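Local structure of CghA (Chaetomium globosum, 6KBC) at residues Glu238-Leu243 against Arg258-Pro263; Asp360-Ser365 against Glu390-Asp395; Pro179-Phe184 against Leu231-Gly236; Arg287-Asp292 against Ala300-Thr305. The protein is a fungal protein of two beta-rich, calycin-type parts that holds the ligand WK1 in a pocket. One frame throughout, in Å; residues are numbered along the deposited sequence.

Contact 1 of 4, residues Glu238-Leu243 against Arg258-Pro263; sequences EATDAL and RLVSKP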
# COMPACT_ATOMS: atom_id res chain seq x y z
N GLU A 238 -11.22 9.88 -9.76
CA GLU A 238 -12.09 8.73 -9.87
C GLU A 238 -12.63 8.23 -8.53
O GLU A 238 -13.59 7.45 -8.53
CB GLU A 238 -11.35 7.59 -10.58
CG GLU A 238 -11.10 7.86 -12.06
CD GLU A 238 -12.34 7.60 -12.89
OE1 GLU A 238 -12.55 6.43 -13.28
OE2 GLU A 238 -13.10 8.56 -13.15
N ALA A 239 -12.06 8.65 -7.40
CA ALA A 239 -12.39 8.07 -6.10
C ALA A 239 -12.83 9.14 -5.11
O ALA A 239 -12.40 10.30 -5.18
CB ALA A 239 -11.18 7.30 -5.52
N THR A 240 -13.67 8.73 -4.15
CA THR A 240 -13.95 9.54 -2.97
C THR A 240 -13.34 8.95 -1.71
O THR A 240 -13.30 9.63 -0.67
CB THR A 240 -15.46 9.72 -2.74
OG1 THR A 240 -16.11 8.44 -2.80
CG2 THR A 240 -16.05 10.64 -3.82
N ASP A 241 -12.84 7.72 -1.78
CA ASP A 241 -12.35 7.02 -0.60
C ASP A 241 -11.33 5.98 -1.03
O ASP A 241 -11.57 5.24 -1.99
CB ASP A 241 -13.51 6.37 0.16
CG ASP A 241 -13.22 6.19 1.64
OD1 ASP A 241 -12.26 5.47 1.97
OD2 ASP A 241 -13.93 6.80 2.46
N ALA A 242 -10.21 5.93 -0.33
CA ALA A 242 -9.22 4.88 -0.55
C ALA A 242 -8.79 4.38 0.81
O ALA A 242 -8.52 5.18 1.71
CB ALA A 242 -8.03 5.40 -1.36
N LEU A 243 -8.75 3.06 0.98
CA LEU A 243 -8.33 2.46 2.24
C LEU A 243 -7.22 1.46 1.97
O LEU A 243 -7.45 0.44 1.31
CB LEU A 243 -9.48 1.77 2.95
CG LEU A 243 -9.03 0.93 4.16
CD1 LEU A 243 -8.48 1.81 5.25
CD2 LEU A 243 -10.20 0.10 4.66
N ARG A 258 -8.90 -0.80 -0.91
CA ARG A 258 -10.31 -0.64 -1.24
C ARG A 258 -10.56 0.78 -1.75
O ARG A 258 -10.17 1.76 -1.09
CB ARG A 258 -11.24 -0.95 -0.04
CG ARG A 258 -12.75 -0.93 -0.44
CD ARG A 258 -13.18 0.51 -0.22
NE ARG A 258 -13.26 0.95 1.17
CZ ARG A 258 -13.03 2.19 1.57
NH1 ARG A 258 -12.27 2.96 0.79
NH2 ARG A 258 -13.26 2.55 2.82
N LEU A 259 -11.25 0.90 -2.89
CA LEU A 259 -11.60 2.19 -3.47
C LEU A 259 -13.11 2.34 -3.51
O LEU A 259 -13.82 1.39 -3.82
CB LEU A 259 -11.08 2.35 -4.89
CG LEU A 259 -9.56 2.29 -5.02
CD1 LEU A 259 -9.21 2.16 -6.48
CD2 LEU A 259 -9.00 3.58 -4.45
N VAL A 260 -13.58 3.55 -3.22
CA VAL A 260 -14.96 3.94 -3.47
C VAL A 260 -14.92 5.09 -4.47
O VAL A 260 -14.23 6.09 -4.25
CB VAL A 260 -15.69 4.35 -2.18
CG1 VAL A 260 -17.15 4.75 -2.48
CG2 VAL A 260 -15.63 3.20 -1.15
N SER A 261 -15.67 4.95 -5.57
CA SER A 261 -15.57 5.89 -6.68
C SER A 261 -16.23 7.23 -6.34
O SER A 261 -16.79 7.45 -5.25
CB SER A 261 -16.21 5.30 -7.93
OG SER A 261 -17.63 5.47 -7.89
N LYS A 262 -16.14 8.16 -7.30
CA LYS A 262 -16.90 9.40 -7.27
C LYS A 262 -18.39 9.11 -7.47
O LYS A 262 -18.76 8.06 -8.00
CB LYS A 262 -16.41 10.33 -8.38
CG LYS A 262 -15.04 10.91 -8.16
CD LYS A 262 -15.03 11.98 -7.13
CE LYS A 262 -13.90 12.97 -7.38
NZ LYS A 262 -12.83 12.76 -6.36
N PRO A 263 -19.27 10.06 -7.11
CA PRO A 263 -20.71 9.87 -7.40
C PRO A 263 -21.04 9.75 -8.88
O PRO A 263 -22.09 9.18 -9.20
CB PRO A 263 -21.38 11.12 -6.78
CG PRO A 263 -20.27 12.11 -6.56
CD PRO A 263 -19.03 11.26 -6.30
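D241-L243 runs antiparallel to R258-S261, with short axes 4.7 Å apart at closest approach and 176° between their directions. The pair belongs to the beta hairpin of strands 239-249 and 252-261, in the C-terminal calycin-type part of the chain. In a classic beta bulge T240 and D241 both face V260, and V260 O accepts from T240 N at 2.7 Å and from D241 N at 3.3 Å. Past the bulge the register has slipped by one, and A239 pairs with S261.

D241, L243, R258 and V260 share one face of the sheet. R258 bends at chi2 and chi3, and its NH1 reaches D241 OD1 at 2.8 Å in a salt bridge. OD1 lies in the guanidinium plane, but NH1 comes from above the carboxylate, and the two planes stand 76° apart. L243 CB and V260 CG2 lie over opposite guanidinium faces, each offset toward the rim. D241 OD2 pairs with K307 and R319.

On the other face, A242 CB meets L259 CD2 at 3.7 Å; A242 also lines the WK1 pocket. K262 NZ donates to A239 O at 2.8 Å, and to G236 O and S394 O. T240 OG1 donates to S261 O at 2.7 Å from above that carbonyl's plane.

Contact 2 of 4, residues Asp360-Ser365 against Glu390-Asp395; sequences DGTGNS and EVELSD. With WK1 ((2S)-3-[(2S,4E)-4-[[(1R,2S,4aR,6S,8R,8aS)-2-[(E)-but-2-en-2-yl]-6,8-dimethyl-1,2,4a,5,6,7,8,8a-octahydronaphthalen-1-yl]-oxidanyl-methylidene]-3,5-bis(oxidanylidene)pyrrolidin-2-yl]-2-methyl-2-oxidanyl-propanoic acid), chain B.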
# COMPACT_ATOMS: atom_id res chain seq x y z
N ASP A 360 -16.73 20.68 3.40
CA ASP A 360 -16.47 19.67 2.40
C ASP A 360 -15.06 19.09 2.53
O ASP A 360 -14.65 18.30 1.67
CB ASP A 360 -16.68 20.24 1.00
CG ASP A 360 -18.12 20.70 0.76
OD1 ASP A 360 -19.05 19.93 1.06
OD2 ASP A 360 -18.32 21.83 0.27
N GLY A 361 -14.33 19.45 3.58
CA GLY A 361 -12.92 19.13 3.66
C GLY A 361 -12.68 17.63 3.76
O GLY A 361 -13.46 16.89 4.36
N THR A 362 -11.59 17.19 3.14
CA THR A 362 -11.22 15.78 3.12
C THR A 362 -9.74 15.68 3.44
O THR A 362 -8.99 16.66 3.39
CB THR A 362 -11.50 15.13 1.77
OG1 THR A 362 -10.86 15.89 0.74
CG2 THR A 362 -13.02 15.03 1.49
N GLY A 363 -9.30 14.46 3.74
CA GLY A 363 -7.93 14.31 4.17
C GLY A 363 -7.40 12.93 3.86
O GLY A 363 -8.10 12.06 3.35
N ASN A 364 -6.12 12.77 4.19
CA ASN A 364 -5.34 11.57 3.95
C ASN A 364 -4.65 11.28 5.28
O ASN A 364 -3.81 12.07 5.72
CB ASN A 364 -4.34 11.80 2.82
CG ASN A 364 -3.39 10.62 2.60
OD1 ASN A 364 -3.39 9.64 3.35
ND2 ASN A 364 -2.60 10.71 1.54
N SER A 365 -5.07 10.22 5.96
CA SER A 365 -4.62 9.95 7.31
C SER A 365 -4.04 8.55 7.37
O SER A 365 -4.63 7.60 6.85
CB SER A 365 -5.74 10.08 8.33
OG SER A 365 -6.40 11.34 8.21
N GLU A 390 -5.94 6.01 5.10
CA GLU A 390 -7.36 6.30 4.94
C GLU A 390 -7.46 7.61 4.19
O GLU A 390 -7.20 8.67 4.77
CB GLU A 390 -8.05 6.35 6.30
CG GLU A 390 -7.70 5.12 7.15
CD GLU A 390 -8.38 5.10 8.50
OE1 GLU A 390 -8.06 4.18 9.28
OE2 GLU A 390 -9.23 5.98 8.78
N VAL A 391 -7.81 7.54 2.91
CA VAL A 391 -7.79 8.71 2.04
C VAL A 391 -9.21 9.08 1.66
O VAL A 391 -10.02 8.22 1.28
CB VAL A 391 -6.94 8.48 0.78
CG1 VAL A 391 -6.80 9.80 0.02
CG2 VAL A 391 -5.56 7.88 1.16
N GLU A 392 -9.51 10.36 1.75
CA GLU A 392 -10.80 10.95 1.48
C GLU A 392 -10.61 11.91 0.32
O GLU A 392 -9.61 12.64 0.27
CB GLU A 392 -11.20 11.69 2.72
CG GLU A 392 -11.47 10.78 3.90
CD GLU A 392 -11.64 11.61 5.12
OE1 GLU A 392 -11.32 12.83 4.99
OE2 GLU A 392 -12.10 11.10 6.15
N LEU A 393 -11.54 11.91 -0.63
CA LEU A 393 -11.46 12.87 -1.72
C LEU A 393 -12.83 13.48 -1.96
O LEU A 393 -13.87 12.90 -1.62
CB LEU A 393 -10.94 12.22 -3.02
CG LEU A 393 -9.51 11.67 -2.96
CD1 LEU A 393 -9.22 10.97 -4.25
CD2 LEU A 393 -8.52 12.78 -2.73
N SER A 394 -12.82 14.64 -2.59
CA SER A 394 -14.05 15.39 -2.76
C SER A 394 -15.06 14.60 -3.59
O SER A 394 -14.70 13.81 -4.45
CB SER A 394 -13.75 16.73 -3.42
OG SER A 394 -14.97 17.43 -3.61
N ASP A 395 -16.35 14.82 -3.29
CA ASP A 395 -17.41 14.21 -4.10
C ASP A 395 -17.50 14.83 -5.49
O ASP A 395 -18.03 14.20 -6.40
CB ASP A 395 -18.75 14.33 -3.36
CG ASP A 395 -18.80 13.48 -2.10
OD1 ASP A 395 -18.94 12.24 -2.23
OD2 ASP A 395 -18.67 14.02 -0.98
O WK1 B . 2.70 12.06 1.11
C17 WK1 B . 2.70 10.98 1.63
O1 WK1 B . 3.59 10.61 2.34
C19 WK1 B . 1.57 10.05 1.42
O2 WK1 B . 0.53 10.63 0.70
C18 WK1 B . 0.99 9.68 2.75
C20 WK1 B . 2.18 8.92 0.63
C22 WK1 B . 1.32 7.73 0.65
N WK1 B . 1.85 6.50 0.09
C21 WK1 B . 0.93 5.93 -0.69
O5 WK1 B . 1.13 4.79 -1.30
C23 WK1 B . 0.02 7.82 0.02
O4 WK1 B . -0.85 8.80 0.20
C24 WK1 B . -0.31 6.72 -0.81
C16 WK1 B . -1.55 6.51 -1.55
O3 WK1 B . -2.46 7.39 -1.44
C9 WK1 B . -1.78 5.25 -2.28
C8 WK1 B . -2.31 4.35 -1.12
C12 WK1 B . -1.67 4.47 0.25
C13 WK1 B . -0.71 3.66 0.66
C90 WK1 B . -0.10 3.80 2.01
C14 WK1 B . -2.12 5.52 1.19
C7 WK1 B . -3.77 4.55 -0.88
C6 WK1 B . -4.59 4.44 -1.89
C3 WK1 B . -3.99 4.41 -3.26
C4 WK1 B . -2.80 5.33 -3.41
C5 WK1 B . -2.12 4.98 -4.72
C11 WK1 B . -1.05 5.97 -5.03
C2 WK1 B . -4.94 4.53 -4.42
C1 WK1 B . -4.21 3.93 -5.58
C10 WK1 B . -5.04 3.73 -6.81
C WK1 B . -3.06 4.84 -5.90
O HOH W 1 -8.54 10.49 6.72
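G363-S365 lies almost exactly antiparallel (179°) to E390-E392, its neighbour in the beta hairpin of strands 363-375 and 382-392. S365 and E390 form a hydrogen-bonded pair: S365 N donates to E390 O at 2.9 Å, and E390 N donates to S365 O at 2.7 Å. Two residues along each strand, E392 N donates to G363 O at 2.7 Å. G363 N is met by a side chain: it donates to E392 OE1 at 2.9 Å, from the anti side of the carboxylate and somewhat out of its plane. R319 N also bonds OE1, and D320 N bonds OE2, so three backbone N-H groups hold this buried carboxylate. The CB of T362 packs against the CB of E392, while T362 OG1 bonds T354.

N364 and V391 lie side by side and point the same way. N364 places CG anti to its backbone nitrogen (chi1 174°), and the amide oxygen OD1 rests 3.6 Å from V391 CG2. The other branch, ND2, donates to WK1 O4 at 2.9 Å with an N-H...O angle of 157°. OD1 accepts from W350 NE1.

On the other face, a water bridges the strands. It bonds S365 OG and donates to E390 O at 3.0 Å. The extended E390 side chain carries its carboxylate to H345, T388 and N322.

At the pocket wall, OD1 of N364 is held by the W350 indole and ND2 is used on the ligand. These two bonds are consistent with one orientation of the amide, which presents a donor to WK1 O4.

Contact 3 of 4, residues Pro179-Phe184 against Leu231-Gly236; sequences PGAYWF and LPMVWG. With WK1 ((2S)-3-[(2S,4E)-4-[[(1R,2S,4aR,6S,8R,8aS)-2-[(E)-but-2-en-2-yl]-6,8-dimethyl-1,2,4a,5,6,7,8,8a-octahydronaphthalen-1-yl]-oxidanyl-methylidene]-3,5-bis(oxidanylidene)pyrrolidin-2-yl]-2-methyl-2-oxidanyl-propanoic acid), chain B.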
# COMPACT_ATOMS: atom_id res chain seq x y z
N PRO A 179 -11.81 -1.01 -12.31
CA PRO A 179 -11.68 -1.23 -13.76
C PRO A 179 -10.50 -0.48 -14.37
O PRO A 179 -10.41 0.75 -14.25
CB PRO A 179 -13.02 -0.74 -14.33
CG PRO A 179 -13.99 -0.94 -13.20
CD PRO A 179 -13.20 -0.65 -11.93
N GLY A 180 -9.56 -1.21 -14.97
CA GLY A 180 -8.41 -0.60 -15.61
C GLY A 180 -7.43 0.07 -14.67
O GLY A 180 -6.59 0.86 -15.13
N ALA A 181 -7.52 -0.20 -13.37
CA ALA A 181 -6.60 0.34 -12.38
C ALA A 181 -6.09 -0.83 -11.54
O ALA A 181 -6.87 -1.71 -11.15
CB ALA A 181 -7.30 1.39 -11.49
N TYR A 182 -4.79 -0.86 -11.28
CA TYR A 182 -4.15 -2.05 -10.74
C TYR A 182 -3.45 -1.74 -9.43
O TYR A 182 -2.75 -0.73 -9.32
CB TYR A 182 -3.18 -2.68 -11.73
CG TYR A 182 -3.85 -2.86 -13.06
CD1 TYR A 182 -4.58 -4.01 -13.34
CD2 TYR A 182 -3.79 -1.87 -14.02
CE1 TYR A 182 -5.22 -4.16 -14.55
CE2 TYR A 182 -4.43 -2.01 -15.23
CZ TYR A 182 -5.14 -3.16 -15.49
OH TYR A 182 -5.77 -3.29 -16.70
N TRP A 183 -3.71 -2.59 -8.44
CA TRP A 183 -2.99 -2.58 -7.18
C TRP A 183 -3.05 -3.99 -6.65
O TRP A 183 -4.14 -4.53 -6.43
CB TRP A 183 -3.59 -1.59 -6.18
CG TRP A 183 -2.83 -1.55 -4.90
CD1 TRP A 183 -2.69 -2.57 -3.99
CD2 TRP A 183 -2.08 -0.45 -4.38
NE1 TRP A 183 -1.91 -2.16 -2.94
CE2 TRP A 183 -1.52 -0.87 -3.16
CE3 TRP A 183 -1.85 0.85 -4.83
CZ2 TRP A 183 -0.72 -0.03 -2.39
CZ3 TRP A 183 -1.06 1.67 -4.06
CH2 TRP A 183 -0.49 1.23 -2.86
N PHE A 184 -1.89 -4.61 -6.47
CA PHE A 184 -1.86 -5.94 -5.89
C PHE A 184 -0.52 -6.09 -5.19
O PHE A 184 0.26 -5.14 -5.10
CB PHE A 184 -2.12 -7.00 -6.98
CG PHE A 184 -1.12 -6.96 -8.09
CD1 PHE A 184 -1.32 -6.13 -9.19
CD2 PHE A 184 0.05 -7.70 -8.01
CE1 PHE A 184 -0.38 -6.06 -10.21
CE2 PHE A 184 0.99 -7.65 -9.03
CZ PHE A 184 0.78 -6.83 -10.13
N LEU A 231 -1.82 2.96 -12.81
CA LEU A 231 -3.09 3.49 -13.30
C LEU A 231 -2.78 4.41 -14.47
O LEU A 231 -1.85 5.23 -14.37
CB LEU A 231 -3.82 4.31 -12.23
CG LEU A 231 -4.54 3.59 -11.11
CD1 LEU A 231 -3.53 3.28 -10.00
CD2 LEU A 231 -5.64 4.52 -10.62
N PRO A 232 -3.54 4.34 -15.56
CA PRO A 232 -3.35 5.29 -16.67
C PRO A 232 -4.16 6.57 -16.54
O PRO A 232 -4.11 7.40 -17.44
CB PRO A 232 -3.82 4.48 -17.88
CG PRO A 232 -4.90 3.61 -17.32
CD PRO A 232 -4.48 3.26 -15.91
N MET A 233 -4.90 6.68 -15.43
CA MET A 233 -5.74 7.86 -15.16
C MET A 233 -5.42 8.42 -13.77
O MET A 233 -4.93 7.68 -12.94
CB MET A 233 -7.23 7.52 -15.26
CG MET A 233 -7.80 6.79 -14.06
SD MET A 233 -7.34 5.07 -13.93
CE MET A 233 -8.33 4.29 -15.18
N VAL A 234 -5.67 9.70 -13.55
CA VAL A 234 -5.33 10.25 -12.25
C VAL A 234 -6.41 9.72 -11.30
O VAL A 234 -7.61 9.82 -11.59
CB VAL A 234 -5.27 11.79 -12.24
CG1 VAL A 234 -4.20 12.30 -13.19
CG2 VAL A 234 -6.59 12.44 -12.40
N TRP A 235 -5.99 9.08 -10.22
CA TRP A 235 -6.96 8.32 -9.45
C TRP A 235 -7.82 9.23 -8.59
O TRP A 235 -8.97 8.89 -8.29
CB TRP A 235 -6.22 7.27 -8.62
CG TRP A 235 -5.54 7.77 -7.41
CD1 TRP A 235 -4.27 8.28 -7.31
CD2 TRP A 235 -6.08 7.78 -6.09
NE1 TRP A 235 -4.00 8.63 -6.01
CE2 TRP A 235 -5.10 8.33 -5.24
CE3 TRP A 235 -7.30 7.37 -5.55
CZ2 TRP A 235 -5.30 8.47 -3.87
CZ3 TRP A 235 -7.51 7.52 -4.19
CH2 TRP A 235 -6.52 8.07 -3.37
N GLY A 236 -7.29 10.40 -8.22
CA GLY A 236 -8.05 11.33 -7.42
C GLY A 236 -9.35 11.77 -8.06
O GLY A 236 -10.34 12.04 -7.37
O WK1 B . 2.70 12.06 1.11
C17 WK1 B . 2.70 10.98 1.63
O1 WK1 B . 3.59 10.61 2.34
C19 WK1 B . 1.57 10.05 1.42
O2 WK1 B . 0.53 10.63 0.70
C18 WK1 B . 0.99 9.68 2.75
C20 WK1 B . 2.18 8.92 0.63
C22 WK1 B . 1.32 7.73 0.65
N WK1 B . 1.85 6.50 0.09
C21 WK1 B . 0.93 5.93 -0.69
O5 WK1 B . 1.13 4.79 -1.30
C23 WK1 B . 0.02 7.82 0.02
O4 WK1 B . -0.85 8.80 0.20
C24 WK1 B . -0.31 6.72 -0.81
C16 WK1 B . -1.55 6.51 -1.55
O3 WK1 B . -2.46 7.39 -1.44
C9 WK1 B . -1.78 5.25 -2.28
C8 WK1 B . -2.31 4.35 -1.12
C12 WK1 B . -1.67 4.47 0.25
C13 WK1 B . -0.71 3.66 0.66
C90 WK1 B . -0.10 3.80 2.01
C14 WK1 B . -2.12 5.52 1.19
C7 WK1 B . -3.77 4.55 -0.88
C6 WK1 B . -4.59 4.44 -1.89
C3 WK1 B . -3.99 4.41 -3.26
C4 WK1 B . -2.80 5.33 -3.41
C5 WK1 B . -2.12 4.98 -4.72
C11 WK1 B . -1.05 5.97 -5.03
C2 WK1 B . -4.94 4.53 -4.42
C1 WK1 B . -4.21 3.93 -5.58
C10 WK1 B . -5.04 3.73 -6.81
C WK1 B . -3.06 4.84 -5.90
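L231 turns its CG anti to the carbonyl carbon (chi1 -76°), and the branch point comes to rest 3.5 Å from A181 CB. M233 bends at chi2 and chi3, curling its thioether back toward G180 and A181. Its CE ends 3.8 Å from G180 O, and its SD lies 4.4 Å from A181 CB. P232 adds a second approach to the same carbonyl, with its CD 3.3 Å from G180 O. G180 takes a positive phi, which favours glycine, just before strand 181-200 begins.

The contact sets the start of that strand against the end of strand 223-231 and the loop that leads on to strand 239-249. This loop is the connection between the two beta-rich, calycin-type parts. Around the contact, Y182 stacks on W230, and Y182 O accepts from S229 OG.

Three side chains continue from here into the WK1 pocket. L231 CD1 touches the ligand's methyl C10 at 3.6 Å. W183 CZ3 approaches ring carbon C5 at 3.5 Å, obliquely to the indole plane; W183 NE1 is bonded to D227, which would help hold the turn of that ring. W235 lays one face of its indole against the ligand. WK1 C2 stands 3.7 Å above this ring plane, over its centre, consistent with a CH-pi contact.

The chemistry is almost wholly apolar. Apart from G180 O, which P232 and M233 approach with carbon atoms, the segments pack through aliphatic and thioether groups. Two indoles and a leucine face the hydrocarbon bicycle of WK1, and the fit on this side probably rests on shape more than on polar bonds.

Contact 4 of 4, residues Arg287-Asp292 against Ala300-Thr305; sequences RSLPPD and ADAVRT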
# COMPACT_ATOMS: atom_id res chain seq x y z
N ARG A 287 -13.92 -8.58 -4.29
CA ARG A 287 -15.27 -8.03 -4.24
C ARG A 287 -15.42 -7.26 -2.92
O ARG A 287 -15.11 -7.80 -1.85
CB ARG A 287 -16.31 -9.15 -4.34
CG ARG A 287 -17.77 -8.70 -4.20
CD ARG A 287 -18.70 -9.92 -4.22
NE ARG A 287 -18.78 -10.49 -5.57
CZ ARG A 287 -19.55 -11.53 -5.88
NH1 ARG A 287 -20.29 -12.11 -4.95
NH2 ARG A 287 -19.58 -11.97 -7.13
N SER A 288 -15.88 -6.02 -3.00
CA SER A 288 -16.05 -5.14 -1.85
C SER A 288 -17.54 -4.96 -1.58
O SER A 288 -18.26 -4.45 -2.44
CB SER A 288 -15.38 -3.79 -2.11
OG SER A 288 -15.36 -2.97 -0.94
N LEU A 289 -17.99 -5.33 -0.37
CA LEU A 289 -19.42 -5.36 -0.08
C LEU A 289 -19.90 -4.03 0.49
O LEU A 289 -19.13 -3.31 1.13
CB LEU A 289 -19.73 -6.45 0.93
CG LEU A 289 -19.35 -7.83 0.39
CD1 LEU A 289 -19.44 -8.85 1.51
CD2 LEU A 289 -20.29 -8.18 -0.78
N PRO A 290 -21.19 -3.73 0.29
CA PRO A 290 -21.79 -2.57 0.96
C PRO A 290 -21.52 -2.61 2.45
O PRO A 290 -21.73 -3.64 3.11
CB PRO A 290 -23.29 -2.73 0.66
CG PRO A 290 -23.31 -3.46 -0.66
CD PRO A 290 -22.14 -4.42 -0.60
N PRO A 291 -21.02 -1.50 3.01
CA PRO A 291 -20.57 -1.51 4.41
C PRO A 291 -21.65 -1.85 5.43
O PRO A 291 -21.32 -2.23 6.56
CB PRO A 291 -20.07 -0.07 4.62
CG PRO A 291 -19.70 0.40 3.24
CD PRO A 291 -20.71 -0.24 2.32
N ASP A 292 -22.94 -1.69 5.10
CA ASP A 292 -23.99 -1.94 6.07
C ASP A 292 -24.59 -3.34 5.96
O ASP A 292 -25.58 -3.65 6.64
CB ASP A 292 -25.08 -0.85 5.97
CG ASP A 292 -25.82 -0.85 4.64
OD1 ASP A 292 -25.27 -1.38 3.64
OD2 ASP A 292 -26.93 -0.27 4.58
N ALA A 300 -18.83 -15.32 -3.86
CA ALA A 300 -17.41 -15.15 -4.15
C ALA A 300 -16.75 -14.68 -2.87
O ALA A 300 -17.42 -14.16 -1.97
CB ALA A 300 -17.15 -14.15 -5.27
N ASP A 301 -15.44 -14.90 -2.79
CA ASP A 301 -14.68 -14.31 -1.70
C ASP A 301 -14.87 -12.80 -1.73
O ASP A 301 -14.95 -12.18 -2.80
CB ASP A 301 -13.19 -14.64 -1.84
CG ASP A 301 -12.85 -16.11 -1.52
OD1 ASP A 301 -13.73 -16.96 -1.23
OD2 ASP A 301 -11.64 -16.41 -1.58
N ALA A 302 -14.95 -12.20 -0.55
CA ALA A 302 -15.25 -10.78 -0.54
C ALA A 302 -14.74 -10.20 0.77
O ALA A 302 -14.46 -10.92 1.73
CB ALA A 302 -16.75 -10.52 -0.70
N VAL A 303 -14.59 -8.88 0.78
CA VAL A 303 -14.32 -8.17 2.01
C VAL A 303 -15.29 -7.01 2.10
O VAL A 303 -15.65 -6.41 1.08
CB VAL A 303 -12.85 -7.70 2.11
CG1 VAL A 303 -12.53 -6.67 1.06
CG2 VAL A 303 -12.57 -7.17 3.53
N ARG A 304 -15.76 -6.73 3.31
CA ARG A 304 -16.54 -5.54 3.61
C ARG A 304 -15.69 -4.64 4.48
O ARG A 304 -15.17 -5.08 5.51
CB ARG A 304 -17.84 -5.93 4.31
CG ARG A 304 -18.75 -4.76 4.65
CD ARG A 304 -20.01 -5.30 5.24
NE ARG A 304 -19.79 -6.06 6.48
CZ ARG A 304 -19.74 -5.51 7.68
NH1 ARG A 304 -19.89 -4.19 7.81
NH2 ARG A 304 -19.55 -6.26 8.76
N THR A 305 -15.52 -3.39 4.07
CA THR A 305 -14.82 -2.38 4.85
C THR A 305 -15.87 -1.42 5.41
O THR A 305 -16.64 -0.85 4.64
CB THR A 305 -13.82 -1.62 4.00
OG1 THR A 305 -14.54 -0.89 2.99
CG2 THR A 305 -12.79 -2.59 3.35
O HOH W 2 -19.66 -12.41 -1.82
O HOH W 3 -16.56 -2.85 1.46
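R304 NH1 is gripped twice. It donates to P291 O at 2.7 Å and forms a salt bridge with E306. The bond to P291 is bent, with an N-H...O angle of 133°, and the acceptor sits 23° out of the guanidinium plane. R304 NE pairs with E328. The R304 chain bends at chi3 (61°) after its CD has passed P290 O at 3.2 Å.

Closer to the backbone, L289 CB packs on R304 CB, and L289 CD1 meets A302 CB. The backbones pair in parallel: the short, weakly bonded strand 288-289 lies along strand 302-308, in the mixed sheet of the C-terminal calycin-type part. V303 N donates to R287 O at 2.9 Å, and L289 N donates to V303 O at 3.0 Å.

One water bridges the segments. It donates to S288 OG and to L289 O, the latter at 2.6 Å, and accepts from T305 N at 2.9 Å. S288 OG is also bonded to N269.

At the exposed end, R287 lays its guanidinium flat on A300, with A300 CB 3.6 Å above the plane and over its centre. R287 NH1 bonds T299, and a second water links it to A300 O.

Overall arrangement
Contacts 1 and 2 are buried and share one sheet. Strands 239-249 and 382-392 are neighbours, and A242 O and T240 O probably accept from V391 N and L393 N. Contact 3 is partly buried. Its W235 packs on A242, V391 and L393, joining the pocket wall to that sheet. Contact 4 is also partly buried, with exposed proline and arginine residues. It meets contact 1 through T305 OG1 and R258 NE, but lies about 10 Å from contact 2 and 11 Å from contact 3 at the nearest atoms. Contacts 1, 2 and 4 rest on backbone pairing and charged or polar groups; contact 3 rests on apolar packing. Contacts 1, 2 and 3 line the WK1 pocket.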